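Local coordinates for DUF4442 domain-containing protein (PDB 1SH8) that is of unknown function but adopts a hotdog fold, pairs into a dimer, and is probably a thioesterase, at residues A[13-18]-A[26-31]; A[37-42]-A[94-99]; A[52-57]-A[87-92]; A[99-104]-A[123-128]. All blocks are in the same frame, centred on the assembly; numbering follows the deposited sequence.

Contact 1 (A[13-18]-A[26-31])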
loop_
_atom_site.group_PDB
_atom_site.type_symbol
_atom_site.label_atom_id
_atom_site.label_comp_id
_atom_site.label_asym_id
_atom_site.label_seq_id
_atom_site.Cartn_x
_atom_site.Cartn_y
_atom_site.Cartn_z
ATOM N N LEU A 13 4.433 13.204 15.039
ATOM C CA LEU A 13 4.905 13.148 13.654
ATOM C C LEU A 13 4.538 11.820 12.989
ATOM O O LEU A 13 4.089 11.795 11.844
ATOM C CB LEU A 13 6.418 13.370 13.601
ATOM C CG LEU A 13 6.861 14.782 14.011
ATOM C CD1 LEU A 13 8.387 14.878 14.018
ATOM C CD2 LEU A 13 6.249 15.803 13.049
ATOM N N THR A 14 4.711 10.721 13.713
ATOM C CA THR A 14 4.395 9.401 13.180
ATOM C C THR A 14 2.922 9.276 12.794
ATOM O O THR A 14 2.588 8.790 11.714
ATOM C CB THR A 14 4.724 8.292 14.213
ATOM O OG1 THR A 14 6.130 8.281 14.471
ATOM C CG2 THR A 14 4.307 6.920 13.689
ATOM N N GLU A 15 2.044 9.728 13.679
ATOM C CA GLU A 15 0.611 9.628 13.447
ATOM C C GLU A 15 0.002 10.719 12.586
ATOM O O GLU A 15 -1.001 10.478 11.908
ATOM C CB GLU A 15 -0.136 9.612 14.786
ATOM C CG GLU A 15 0.237 8.461 15.711
ATOM C CD GLU A 15 -0.497 8.513 17.047
ATOM O OE1 GLU A 15 -1.243 9.491 17.295
ATOM O OE2 GLU A 15 -0.325 7.576 17.857
ATOM N N GLU A 16 0.602 11.907 12.590
ATOM C CA GLU A 16 0.008 13.023 11.860
ATOM C C GLU A 16 0.765 13.761 10.763
ATOM O O GLU A 16 0.174 14.599 10.083
ATOM C CB GLU A 16 -0.498 14.048 12.879
ATOM C CG GLU A 16 -1.569 13.490 13.807
ATOM C CD GLU A 16 -1.961 14.457 14.899
ATOM O OE1 GLU A 16 -2.203 15.643 14.584
ATOM O OE2 GLU A 16 -2.033 14.031 16.071
ATOM N N LYS A 17 2.044 13.479 10.558
ATOM C CA LYS A 17 2.750 14.215 9.516
ATOM C C LYS A 17 2.147 13.968 8.136
ATOM O O LYS A 17 2.057 14.884 7.316
ATOM C CB LYS A 17 4.233 13.860 9.497
ATOM C CG LYS A 17 5.062 14.854 8.694
ATOM C CD LYS A 17 6.539 14.634 8.918
ATOM C CE LYS A 17 7.372 15.669 8.187
ATOM N NZ LYS A 17 8.827 15.414 8.411
ATOM N N ILE A 18 1.738 12.729 7.881
ATOM C CA ILE A 18 1.136 12.370 6.595
ATOM C C ILE A 18 -0.375 12.241 6.787
ATOM O O ILE A 18 -0.849 11.351 7.501
ATOM C CB ILE A 18 1.735 11.040 6.066
ATOM C CG1 ILE A 18 3.244 11.208 5.856
ATOM C CG2 ILE A 18 1.056 10.633 4.755
ATOM C CD1 ILE A 18 3.941 9.951 5.382
ATOM N N LEU A 26 -4.224 5.430 12.511
ATOM C CA LEU A 26 -3.069 4.670 12.975
ATOM C C LEU A 26 -2.515 5.267 14.262
ATOM O O LEU A 26 -2.388 6.488 14.384
ATOM C CB LEU A 26 -1.978 4.653 11.900
ATOM C CG LEU A 26 -0.699 3.903 12.275
ATOM C CD1 LEU A 26 -0.126 3.202 11.052
ATOM C CD2 LEU A 26 0.300 4.876 12.885
ATOM N N ARG A 27 -2.194 4.402 15.222
ATOM C CA ARG A 27 -1.652 4.842 16.503
ATOM C C ARG A 27 -0.311 4.182 16.810
ATOM O O ARG A 27 -0.092 3.010 16.495
ATOM C CB ARG A 27 -2.642 4.527 17.624
ATOM C CG ARG A 27 -3.990 5.210 17.448
ATOM C CD ARG A 27 -3.898 6.688 17.771
ATOM N NE ARG A 27 -3.661 6.881 19.196
ATOM C CZ ARG A 27 -3.377 8.049 19.766
ATOM N NH1 ARG A 27 -3.287 9.154 19.031
ATOM N NH2 ARG A 27 -3.180 8.109 21.077
ATOM N N ALA A 28 0.593 4.949 17.411
ATOM C CA ALA A 28 1.901 4.428 17.782
ATOM C C ALA A 28 1.805 3.982 19.230
ATOM O O ALA A 28 1.402 4.762 20.090
ATOM C CB ALA A 28 2.962 5.516 17.644
ATOM N N GLU A 29 2.149 2.730 19.505
ATOM C CA GLU A 29 2.105 2.232 20.876
ATOM C C GLU A 29 3.456 2.455 21.542
ATOM O O GLU A 29 3.524 2.858 22.704
ATOM C CB GLU A 29 1.725 0.748 20.901
ATOM C CG GLU A 29 0.328 0.482 20.363
ATOM C CD GLU A 29 -0.191 -0.908 20.687
ATOM O OE1 GLU A 29 0.628 -1.818 20.954
ATOM O OE2 GLU A 29 -1.425 -1.090 20.658
ATOM N N VAL A 30 4.531 2.194 20.803
ATOM C CA VAL A 30 5.887 2.400 21.305
ATOM C C VAL A 30 6.759 2.998 20.202
ATOM O O VAL A 30 6.715 2.553 19.055
ATOM C CB VAL A 30 6.545 1.079 21.779
ATOM C CG1 VAL A 30 8.005 1.326 22.147
ATOM C CG2 VAL A 30 5.794 0.522 22.984
ATOM N N LEU A 31 7.532 4.019 20.559
ATOM C CA LEU A 31 8.443 4.682 19.626
ATOM C C LEU A 31 9.739 4.990 20.367
ATOM O O LEU A 31 9.789 5.898 21.195
ATOM C CB LEU A 31 7.832 5.986 19.099
ATOM C CG LEU A 31 6.614 5.847 18.187
ATOM C CD1 LEU A 31 6.043 7.222 17.894
ATOM C CD2 LEU A 31 7.015 5.141 16.894
HETATM O O HOH W 1 -3.298 8.635 13.005
HETATM O O HOH W 2 -0.337 7.123 20.364
#

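Contact 2 (A[37-42]-A[94-99])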
loop_
_atom_site.group_PDB
_atom_site.type_symbol
_atom_site.label_atom_id
_atom_site.label_comp_id
_atom_site.label_asym_id
_atom_site.label_seq_id
_atom_site.Cartn_x
_atom_site.Cartn_y
_atom_site.Cartn_z
ATOM N N ARG A 37 6.305 0.118 17.575
ATOM C CA ARG A 37 5.142 -0.765 17.546
ATOM C C ARG A 37 3.946 0.115 17.217
ATOM O O ARG A 37 3.664 1.081 17.928
ATOM C CB ARG A 37 4.918 -1.471 18.891
ATOM C CG ARG A 37 3.736 -2.438 18.844
ATOM C CD ARG A 37 3.686 -3.366 20.048
ATOM N NE ARG A 37 3.276 -2.706 21.287
ATOM C CZ ARG A 37 4.082 -2.445 22.313
ATOM N NH1 ARG A 37 5.368 -2.771 22.263
ATOM N NH2 ARG A 37 3.587 -1.891 23.411
ATOM N N LEU A 38 3.256 -0.220 16.131
ATOM C CA LEU A 38 2.102 0.551 15.680
ATOM C C LEU A 38 0.838 -0.296 15.669
ATOM O O LEU A 38 0.902 -1.528 15.612
ATOM C CB LEU A 38 2.354 1.085 14.265
ATOM C CG LEU A 38 3.726 1.701 13.960
ATOM C CD1 LEU A 38 3.785 2.054 12.476
ATOM C CD2 LEU A 38 3.966 2.936 14.823
ATOM N N ARG A 39 -0.309 0.376 15.709
ATOM C CA ARG A 39 -1.604 -0.294 15.697
ATOM C C ARG A 39 -2.561 0.387 14.720
ATOM O O ARG A 39 -2.697 1.609 14.723
ATOM C CB ARG A 39 -2.230 -0.271 17.098
ATOM C CG ARG A 39 -3.585 -0.986 17.180
ATOM C CD ARG A 39 -4.224 -0.882 18.568
ATOM N NE ARG A 39 -4.725 0.462 18.843
ATOM C CZ ARG A 39 -4.191 1.307 19.719
ATOM N NH1 ARG A 39 -3.124 0.959 20.427
ATOM N NH2 ARG A 39 -4.728 2.507 19.888
ATOM N N MET A 40 -3.214 -0.397 13.871
ATOM C CA MET A 40 -4.183 0.169 12.939
ATOM C C MET A 40 -5.558 -0.291 13.418
ATOM O O MET A 40 -5.827 -1.489 13.498
ATOM C CB MET A 40 -3.945 -0.320 11.508
ATOM C CG MET A 40 -4.900 0.297 10.471
ATOM S SD MET A 40 -4.658 2.074 10.165
ATOM C CE MET A 40 -3.255 1.997 9.061
ATOM N N PRO A 41 -6.439 0.660 13.769
ATOM C CA PRO A 41 -7.772 0.264 14.236
ATOM C C PRO A 41 -8.592 -0.401 13.133
ATOM O O PRO A 41 -8.499 -0.023 11.961
ATOM C CB PRO A 41 -8.379 1.586 14.707
ATOM C CG PRO A 41 -7.730 2.600 13.803
ATOM C CD PRO A 41 -6.288 2.128 13.766
ATOM N N GLY A 42 -9.385 -1.400 13.510
ATOM C CA GLY A 42 -10.212 -2.083 12.536
ATOM C C GLY A 42 -11.351 -1.177 12.124
ATOM O O GLY A 42 -11.749 -1.144 10.958
ATOM N N LYS A 94 -9.253 -9.202 11.071
ATOM C CA LYS A 94 -10.393 -8.711 11.834
ATOM C C LYS A 94 -9.943 -8.017 13.112
ATOM O O LYS A 94 -8.993 -8.451 13.762
ATOM C CB LYS A 94 -11.339 -9.871 12.166
ATOM C CG LYS A 94 -11.943 -10.523 10.927
ATOM C CD LYS A 94 -12.899 -11.644 11.284
ATOM C CE LYS A 94 -13.429 -12.331 10.033
ATOM N NZ LYS A 94 -14.189 -11.395 9.163
ATOM N N GLY A 95 -10.627 -6.929 13.459
ATOM C CA GLY A 95 -10.279 -6.194 14.656
ATOM C C GLY A 95 -9.062 -5.321 14.433
ATOM O O GLY A 95 -8.699 -5.029 13.290
ATOM N N ASP A 96 -8.434 -4.896 15.527
ATOM C CA ASP A 96 -7.245 -4.058 15.444
ATOM C C ASP A 96 -6.037 -4.913 15.072
ATOM O O ASP A 96 -5.878 -6.040 15.555
ATOM C CB ASP A 96 -6.986 -3.360 16.778
ATOM C CG ASP A 96 -8.061 -2.351 17.133
ATOM O OD1 ASP A 96 -8.939 -2.086 16.291
ATOM O OD2 ASP A 96 -8.017 -1.815 18.261
ATOM N N ILE A 97 -5.181 -4.360 14.218
ATOM C CA ILE A 97 -3.995 -5.063 13.750
ATOM C C ILE A 97 -2.748 -4.294 14.170
ATOM O O ILE A 97 -2.742 -3.062 14.158
ATOM C CB ILE A 97 -4.038 -5.199 12.206
ATOM C CG1 ILE A 97 -5.367 -5.836 11.776
ATOM C CG2 ILE A 97 -2.872 -6.031 11.713
ATOM C CD1 ILE A 97 -5.617 -7.232 12.345
ATOM N N ARG A 98 -1.692 -5.019 14.540
ATOM C CA ARG A 98 -0.453 -4.384 14.975
ATOM C C ARG A 98 0.768 -4.903 14.244
ATOM O O ARG A 98 0.737 -5.948 13.588
ATOM C CB ARG A 98 -0.219 -4.598 16.482
ATOM C CG ARG A 98 -1.287 -4.040 17.401
ATOM C CD ARG A 98 -0.805 -4.067 18.854
ATOM N NE ARG A 98 -0.553 -5.428 19.338
ATOM C CZ ARG A 98 -0.014 -5.713 20.524
ATOM N NH1 ARG A 98 0.336 -4.736 21.352
ATOM N NH2 ARG A 98 0.168 -6.980 20.890
ATOM N N VAL A 99 1.856 -4.161 14.392
ATOM C CA VAL A 99 3.128 -4.524 13.801
ATOM C C VAL A 99 4.233 -3.916 14.655
ATOM O O VAL A 99 4.051 -2.859 15.269
ATOM C CB VAL A 99 3.268 -3.974 12.356
ATOM C CG1 VAL A 99 3.320 -2.449 12.373
ATOM C CG2 VAL A 99 4.528 -4.539 11.697
HETATM O O HOH W 3 -7.286 1.044 17.882
#

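Contact 3 (A[52-57]-A[87-92])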
loop_
_atom_site.group_PDB
_atom_site.type_symbol
_atom_site.label_atom_id
_atom_site.label_comp_id
_atom_site.label_asym_id
_atom_site.label_seq_id
_atom_site.Cartn_x
_atom_site.Cartn_y
_atom_site.Cartn_z
ATOM N N MET A 52 -10.110 -5.997 7.291
ATOM C CA MET A 52 -9.356 -4.780 7.006
ATOM C C MET A 52 -9.022 -4.646 5.531
ATOM O O MET A 52 -8.592 -5.603 4.889
ATOM C CB MET A 52 -8.058 -4.731 7.835
ATOM C CG MET A 52 -7.287 -3.397 7.730
ATOM S SD MET A 52 -5.992 -3.184 8.995
ATOM C CE MET A 52 -4.705 -2.902 8.161
ATOM N N TYR A 53 -9.222 -3.444 5.003
ATOM C CA TYR A 53 -8.924 -3.173 3.605
ATOM C C TYR A 53 -7.417 -3.322 3.372
ATOM O O TYR A 53 -6.609 -2.911 4.210
ATOM C CB TYR A 53 -9.385 -1.758 3.229
ATOM C CG TYR A 53 -8.954 -1.349 1.837
ATOM C CD1 TYR A 53 -9.264 -2.141 0.733
ATOM C CD2 TYR A 53 -8.176 -0.210 1.633
ATOM C CE1 TYR A 53 -8.804 -1.818 -0.542
ATOM C CE2 TYR A 53 -7.709 0.122 0.364
ATOM C CZ TYR A 53 -8.024 -0.691 -0.715
ATOM O OH TYR A 53 -7.527 -0.402 -1.960
ATOM N N ALA A 54 -7.047 -3.909 2.238
ATOM C CA ALA A 54 -5.641 -4.123 1.888
ATOM C C ALA A 54 -4.770 -2.875 2.015
ATOM O O ALA A 54 -3.614 -2.967 2.426
ATOM C CB ALA A 54 -5.539 -4.678 0.471
ATOM N N GLY A 55 -5.323 -1.719 1.649
ATOM C CA GLY A 55 -4.588 -0.465 1.721
ATOM C C GLY A 55 -4.234 -0.073 3.145
ATOM O O GLY A 55 -3.193 0.552 3.388
ATOM N N ALA A 56 -5.104 -0.428 4.089
ATOM C CA ALA A 56 -4.859 -0.130 5.495
ATOM C C ALA A 56 -3.747 -1.059 5.988
ATOM O O ALA A 56 -2.868 -0.640 6.748
ATOM C CB ALA A 56 -6.129 -0.335 6.303
ATOM N N LEU A 57 -3.791 -2.324 5.563
ATOM C CA LEU A 57 -2.756 -3.285 5.945
ATOM C C LEU A 57 -1.413 -2.809 5.399
ATOM O O LEU A 57 -0.399 -2.850 6.098
ATOM C CB LEU A 57 -3.093 -4.677 5.399
ATOM C CG LEU A 57 -4.221 -5.411 6.137
ATOM C CD1 LEU A 57 -4.696 -6.615 5.329
ATOM C CD2 LEU A 57 -3.714 -5.846 7.515
ATOM N N LEU A 87 3.828 -7.341 0.006
ATOM C CA LEU A 87 2.892 -7.575 1.109
ATOM C C LEU A 87 2.136 -8.864 0.806
ATOM O O LEU A 87 1.461 -8.959 -0.216
ATOM C CB LEU A 87 1.903 -6.411 1.235
ATOM C CG LEU A 87 0.861 -6.510 2.360
ATOM C CD1 LEU A 87 1.557 -6.603 3.720
ATOM C CD2 LEU A 87 -0.060 -5.296 2.318
ATOM N N ARG A 88 2.268 -9.859 1.679
ATOM C CA ARG A 88 1.607 -11.146 1.482
ATOM C C ARG A 88 0.434 -11.277 2.449
ATOM O O ARG A 88 0.594 -11.129 3.659
ATOM C CB ARG A 88 2.608 -12.288 1.708
ATOM C CG ARG A 88 3.909 -12.149 0.915
ATOM C CD ARG A 88 4.876 -13.293 1.216
ATOM N NE ARG A 88 6.267 -12.937 0.924
ATOM C CZ ARG A 88 6.817 -12.933 -0.289
ATOM N NH1 ARG A 88 6.108 -13.277 -1.356
ATOM N NH2 ARG A 88 8.086 -12.569 -0.434
ATOM N N PHE A 89 -0.746 -11.553 1.908
ATOM C CA PHE A 89 -1.952 -11.675 2.718
ATOM C C PHE A 89 -2.160 -13.127 3.132
ATOM O O PHE A 89 -2.260 -14.017 2.281
ATOM C CB PHE A 89 -3.142 -11.149 1.910
ATOM C CG PHE A 89 -2.953 -9.733 1.421
ATOM C CD1 PHE A 89 -3.137 -8.652 2.285
ATOM C CD2 PHE A 89 -2.552 -9.480 0.108
ATOM C CE1 PHE A 89 -2.922 -7.338 1.845
ATOM C CE2 PHE A 89 -2.333 -8.168 -0.341
ATOM C CZ PHE A 89 -2.521 -7.096 0.533
ATOM N N ARG A 90 -2.222 -13.358 4.443
ATOM C CA ARG A 90 -2.374 -14.705 4.983
ATOM C C ARG A 90 -3.795 -15.086 5.375
ATOM O O ARG A 90 -4.232 -16.212 5.126
ATOM C CB ARG A 90 -1.458 -14.881 6.192
ATOM C CG ARG A 90 0.002 -14.547 5.920
ATOM C CD ARG A 90 0.531 -15.238 4.663
ATOM N NE ARG A 90 1.990 -15.232 4.654
ATOM C CZ ARG A 90 2.741 -15.599 3.623
ATOM N NH1 ARG A 90 2.178 -16.000 2.488
ATOM N NH2 ARG A 90 4.061 -15.589 3.739
ATOM N N ARG A 91 -4.508 -14.160 6.009
ATOM C CA ARG A 91 -5.886 -14.420 6.421
ATOM C C ARG A 91 -6.646 -13.123 6.671
ATOM O O ARG A 91 -6.042 -12.083 6.934
ATOM C CB ARG A 91 -5.902 -15.300 7.674
ATOM C CG ARG A 91 -4.967 -14.853 8.774
ATOM C CD ARG A 91 -4.645 -16.011 9.705
ATOM N NE ARG A 91 -5.774 -16.371 10.555
ATOM C CZ ARG A 91 -5.916 -17.553 11.148
ATOM N NH1 ARG A 91 -4.997 -18.497 10.977
ATOM N NH2 ARG A 91 -6.971 -17.788 11.919
ATOM N N PRO A 92 -7.984 -13.161 6.572
ATOM C CA PRO A 92 -8.780 -11.951 6.803
ATOM C C PRO A 92 -8.364 -11.283 8.111
ATOM O O PRO A 92 -8.282 -11.937 9.148
ATOM C CB PRO A 92 -10.209 -12.488 6.851
ATOM C CG PRO A 92 -10.156 -13.638 5.882
ATOM C CD PRO A 92 -8.853 -14.314 6.266
#

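Contact 4 (A[99-104]-A[123-128])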
loop_
_atom_site.group_PDB
_atom_site.type_symbol
_atom_site.label_atom_id
_atom_site.label_comp_id
_atom_site.label_asym_id
_atom_site.label_seq_id
_atom_site.Cartn_x
_atom_site.Cartn_y
_atom_site.Cartn_z
ATOM N N VAL A 99 1.856 -4.161 14.392
ATOM C CA VAL A 99 3.128 -4.524 13.801
ATOM C C VAL A 99 4.233 -3.916 14.655
ATOM O O VAL A 99 4.051 -2.859 15.269
ATOM C CB VAL A 99 3.268 -3.974 12.356
ATOM C CG1 VAL A 99 3.320 -2.449 12.373
ATOM C CG2 VAL A 99 4.528 -4.539 11.697
ATOM N N GLU A 100 5.364 -4.604 14.731
ATOM C CA GLU A 100 6.508 -4.066 15.444
ATOM C C GLU A 100 7.717 -4.274 14.545
ATOM O O GLU A 100 7.740 -5.180 13.710
ATOM C CB GLU A 100 6.682 -4.701 16.835
ATOM C CG GLU A 100 6.845 -6.196 16.920
ATOM C CD GLU A 100 6.671 -6.701 18.361
ATOM O OE1 GLU A 100 7.335 -6.171 19.274
ATOM O OE2 GLU A 100 5.865 -7.632 18.583
ATOM N N ALA A 101 8.699 -3.394 14.675
ATOM C CA ALA A 101 9.892 -3.467 13.848
ATOM C C ALA A 101 11.070 -2.931 14.636
ATOM O O ALA A 101 10.901 -2.085 15.509
ATOM C CB ALA A 101 9.695 -2.641 12.581
ATOM N N ARG A 102 12.263 -3.420 14.325
ATOM C CA ARG A 102 13.442 -2.961 15.034
ATOM C C ARG A 102 14.684 -2.845 14.155
ATOM O O ARG A 102 14.751 -3.410 13.063
ATOM C CB ARG A 102 13.724 -3.893 16.221
ATOM C CG ARG A 102 13.992 -5.344 15.849
ATOM C CD ARG A 102 14.100 -6.232 17.101
ATOM N NE ARG A 102 12.814 -6.420 17.775
ATOM C CZ ARG A 102 12.665 -6.977 18.978
ATOM N NH1 ARG A 102 13.725 -7.404 19.655
ATOM N NH2 ARG A 102 11.452 -7.113 19.506
ATOM N N LEU A 103 15.643 -2.065 14.647
ATOM C CA LEU A 103 16.943 -1.847 14.009
ATOM C C LEU A 103 17.927 -1.882 15.173
ATOM O O LEU A 103 17.771 -1.116 16.124
ATOM C CB LEU A 103 17.025 -0.468 13.348
ATOM C CG LEU A 103 16.410 -0.234 11.975
ATOM C CD1 LEU A 103 16.606 1.229 11.580
ATOM C CD2 LEU A 103 17.068 -1.158 10.961
ATOM N N ASP A 104 18.926 -2.756 15.124
ATOM C CA ASP A 104 19.872 -2.810 16.237
ATOM C C ASP A 104 20.777 -1.574 16.252
ATOM O O ASP A 104 20.951 -0.899 15.230
ATOM C CB ASP A 104 20.717 -4.089 16.189
ATOM C CG ASP A 104 21.696 -4.099 15.041
ATOM O OD1 ASP A 104 21.250 -4.226 13.881
ATOM O OD2 ASP A 104 22.913 -3.975 15.297
ATOM N N TYR A 123 18.117 0.020 4.064
ATOM C CA TYR A 123 17.800 -0.860 5.179
ATOM C C TYR A 123 16.491 -1.560 4.817
ATOM O O TYR A 123 15.617 -0.980 4.166
ATOM C CB TYR A 123 17.706 -0.107 6.523
ATOM C CG TYR A 123 16.663 0.988 6.639
ATOM C CD1 TYR A 123 15.427 0.749 7.249
ATOM C CD2 TYR A 123 16.937 2.281 6.196
ATOM C CE1 TYR A 123 14.492 1.779 7.419
ATOM C CE2 TYR A 123 16.011 3.317 6.357
ATOM C CZ TYR A 123 14.795 3.060 6.970
ATOM O OH TYR A 123 13.897 4.094 7.131
ATOM N N SER A 124 16.378 -2.829 5.190
ATOM C CA SER A 124 15.174 -3.586 4.887
ATOM C C SER A 124 14.470 -4.027 6.162
ATOM O O SER A 124 15.083 -4.102 7.231
ATOM C CB SER A 124 15.521 -4.811 4.040
ATOM O OG SER A 124 16.453 -5.640 4.713
ATOM N N LEU A 125 13.173 -4.296 6.042
ATOM C CA LEU A 125 12.376 -4.755 7.171
ATOM C C LEU A 125 11.489 -5.894 6.675
ATOM O O LEU A 125 10.896 -5.804 5.595
ATOM C CB LEU A 125 11.494 -3.622 7.719
ATOM C CG LEU A 125 12.175 -2.358 8.267
ATOM C CD1 LEU A 125 11.119 -1.312 8.623
ATOM C CD2 LEU A 125 13.007 -2.702 9.491
ATOM N N GLU A 126 11.432 -6.969 7.456
ATOM C CA GLU A 126 10.600 -8.136 7.150
ATOM C C GLU A 126 9.714 -8.267 8.378
ATOM O O GLU A 126 10.155 -8.738 9.428
ATOM C CB GLU A 126 11.468 -9.379 6.953
ATOM C CG GLU A 126 12.360 -9.279 5.727
ATOM C CD GLU A 126 13.291 -10.459 5.592
ATOM O OE1 GLU A 126 12.838 -11.539 5.163
ATOM O OE2 GLU A 126 14.480 -10.299 5.929
ATOM N N LEU A 127 8.462 -7.846 8.230
ATOM C CA LEU A 127 7.526 -7.800 9.342
ATOM C C LEU A 127 6.294 -8.680 9.252
ATOM O O LEU A 127 5.904 -9.128 8.175
ATOM C CB LEU A 127 7.054 -6.355 9.519
ATOM C CG LEU A 127 8.102 -5.251 9.337
ATOM C CD1 LEU A 127 7.431 -3.889 9.468
ATOM C CD2 LEU A 127 9.210 -5.408 10.366
ATOM N N GLN A 128 5.679 -8.896 10.411
ATOM C CA GLN A 128 4.447 -9.664 10.517
ATOM C C GLN A 128 3.396 -8.762 11.148
ATOM O O GLN A 128 3.673 -8.053 12.118
ATOM C CB GLN A 128 4.619 -10.880 11.421
ATOM C CG GLN A 128 5.643 -11.887 10.961
ATOM C CD GLN A 128 5.581 -13.156 11.782
ATOM O OE1 GLN A 128 5.576 -13.111 13.011
ATOM N NE2 GLN A 128 5.529 -14.298 11.106
HETATM O O HOH W 4 4.956 -7.596 14.400
HETATM O O HOH W 5 7.474 -7.967 12.786
#

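Contact 1 (A[13-18]-A[26-31])
Leu26 leads into the edge strand 27-32 of a hotdog-fold sheet, and its carbonyl O lies 3.5 Å from CG of Glu15 on helix 7-16. Its own aliphatic side chain suits the buried side, where it meets Val21 and Leu63. Arg27 starts away from the helix, but bends at chi2 (-75°) and chi3 (-68°) bring its guanidinium back to the Glu15 carboxylate. NH1 of Arg27 forms a salt bridge with Glu15 OE1 at 2.7 Å, while OE2 lies over one face of the guanidinium, toward its rim. With the two planes 52° apart, this is not a flat, two-pronged pair. Ala28 follows, and its backbone N donates an almost straight bond to Glu15 OE2 at 2.8 Å. A water also donates to OE2 and to Ala28 O, so the buried carboxylate is gripped by an arginine, a strand amide and solvent, which probably favours its charged form. The small Ala28 methyl leaves room for the acid, its CB 3.9 Å from Glu15 OE2. At Glu29 and Val30 a classic beta bulge opposite Arg37 turns the chain. Leu31 then slides past Thr14, whose hydroxyl is bonded to Ala10 O, with Leu31 CD1 3.6 Å from Thr14 OG1.

Contact 2 (A[37-42]-A[94-99])
Two neighbouring antiparallel strands, 35-40 and 97-102, make this contact, the N-to-C directions of their short segments 160° apart, with Leu38 opposite Val99, Arg39 opposite Arg98 and Met40 opposite Ile97. Leu38 and Val99 exchange two backbone bonds, the one from Leu38 N to Val99 O being 2.9 Å long. Met40 and Ile97 do the same, and their bond from Met40 N to Ile97 O is shorter, at 2.7 Å. Arg39 and Arg98 form the non-hydrogen-bonded pair between them, with CG of Arg39 and CG of Arg98 3.8 Å apart.

The strand pair has the two-faced character expected of the hotdog fold, in which a curved sheet wraps a central helix. Leu38, Met40, Ile97 and Val99 are apolar and all touch Leu60 of helix 54-62. On the other face are Arg39 and Arg98, and the end of Arg37 lies alongside Arg98, with Arg37 NE 3.6 Å from Arg98 NH1. Both of those nitrogens bridge to Glu29 OE1, and Arg39 NH1 bridges to Glu29 OE2, so one acid draws the three arginines together.

Beyond the ladder Asp96 takes over. Its CG stands anti to its carbonyl carbon (chi1 -66°), which carries OD1 to the backbone N of Gly42 at 2.9 Å. A water bridges the other oxygen to Arg39, 2.8 Å from Arg39 NE and donating to Asp96 OD2. Lacking a side chain, Gly42 brings its CA to 3.4 Å from Gly95 O, and Gly95 itself takes a positive phi of 78°, easy for glycine.

Contact 3 (A[52-57]-A[87-92])
Aromatic-to-aliphatic packing dominates here, with the ring of Phe89 set against Leu57 and Ala54 at the start of the central helix 54-62 of the hotdog fold. With chi1 at -56° the Phe89 side chain swings beside its own backbone N, and the ring reaches from the strand toward the helix. Leu57 CD1 comes in at the ring edge, near the ring plane, 4.0 Å from Phe89 CE1. Ala54 meets the end of the ring obliquely, its CB 3.9 Å from Phe89 CZ. A long flat side chain suits the gap, since the CA atoms of Ala54 and Phe89 stand 8.4 Å apart, and the short alanine gives the ring room.

Purely aliphatic contact is looser. Leu87 extends one methyl toward the helix, CD2 lying 4.2 Å from the backbone C of Leu57 and 4.4 Å from Leu57 CB. No hydrogen bond crosses between the two segments, in keeping with the apolar character of the meeting side chains.

The surroundings include the second subunit. Leu87 and Arg88 pair with an antiparallel strand of that chain, carrying the sheet across the interface, and Phe89 packs on its Val82 while Tyr53 OH bonds to its Glu62. Within the chain, Leu87 also touches Ala138 and Ser140 of strand 136-148, so the first turn of helix 54-62 rests on the end of strand 78-89 where that strand lies between its neighbour in the sheet and the dimer partner.

Contact 4 (A[99-104]-A[123-128])
Leu127 is the main bump of this contact, its forked end filling the hollow between Val99 and Ala101 where two edge strands of the hotdog fold diverge. Strands 97-102 and 120-130 are joined by a backbone bond between Arg98 and Thr130, but the short axes come no closer than 6.6 Å here, and side chains fill the widening wedge. A chi1 of -39° sets the Leu127 fork on the backbone N side, and its two methyls part beyond it: CD1 reaches Val99 CG2 at 3.7 Å, while CD2 lies 3.6 Å from Ala101 CB. Because Ala101 offers only a methyl, it leaves room for the leucine to enter. Pro64 of helix 64-72 packs against all three residues.

Further along, Leu125 takes the next dip, placing CD2 4.0 Å from Arg102 O and CD1 within 4.4 Å of Ala101 CB. Where the gap is wider, larger groups are needed, and Leu103 CD2 just reaches Tyr123 CD1 at 4.5 Å. Two waters replace direct backbone bonds at the narrower end. One accepts from Glu100 N and donates to Gln128 O at 2.7 Å, and the other accepts from Gln128 N and donates to Glu100 O at 2.9 Å.

Along the chain contact 1 closes first, contact 2 then spans a long excursion that contains contact 3, and contact 4 comes last. Strand 27-32 of contact 1 neighbours strand 35-40 of contact 2 in one sheet; the contact centres are about 12 Å apart, and Leu26 packs on Met40. Contact 2 reaches contact 3, about 11 Å away between centres, through Met40 and Ile97 packing on Met52. It shares Val99 and strand 97-102 with contact 4, where the first sheet meets the second, to which strand 78-89 of contact 3 also belongs. Contacts 2 and 3 bring the two sheets to helix 54-62, contact 1 adds helix 7-16, and contacts 1 and 3 reach the second subunit, as expected of a hotdog dimer.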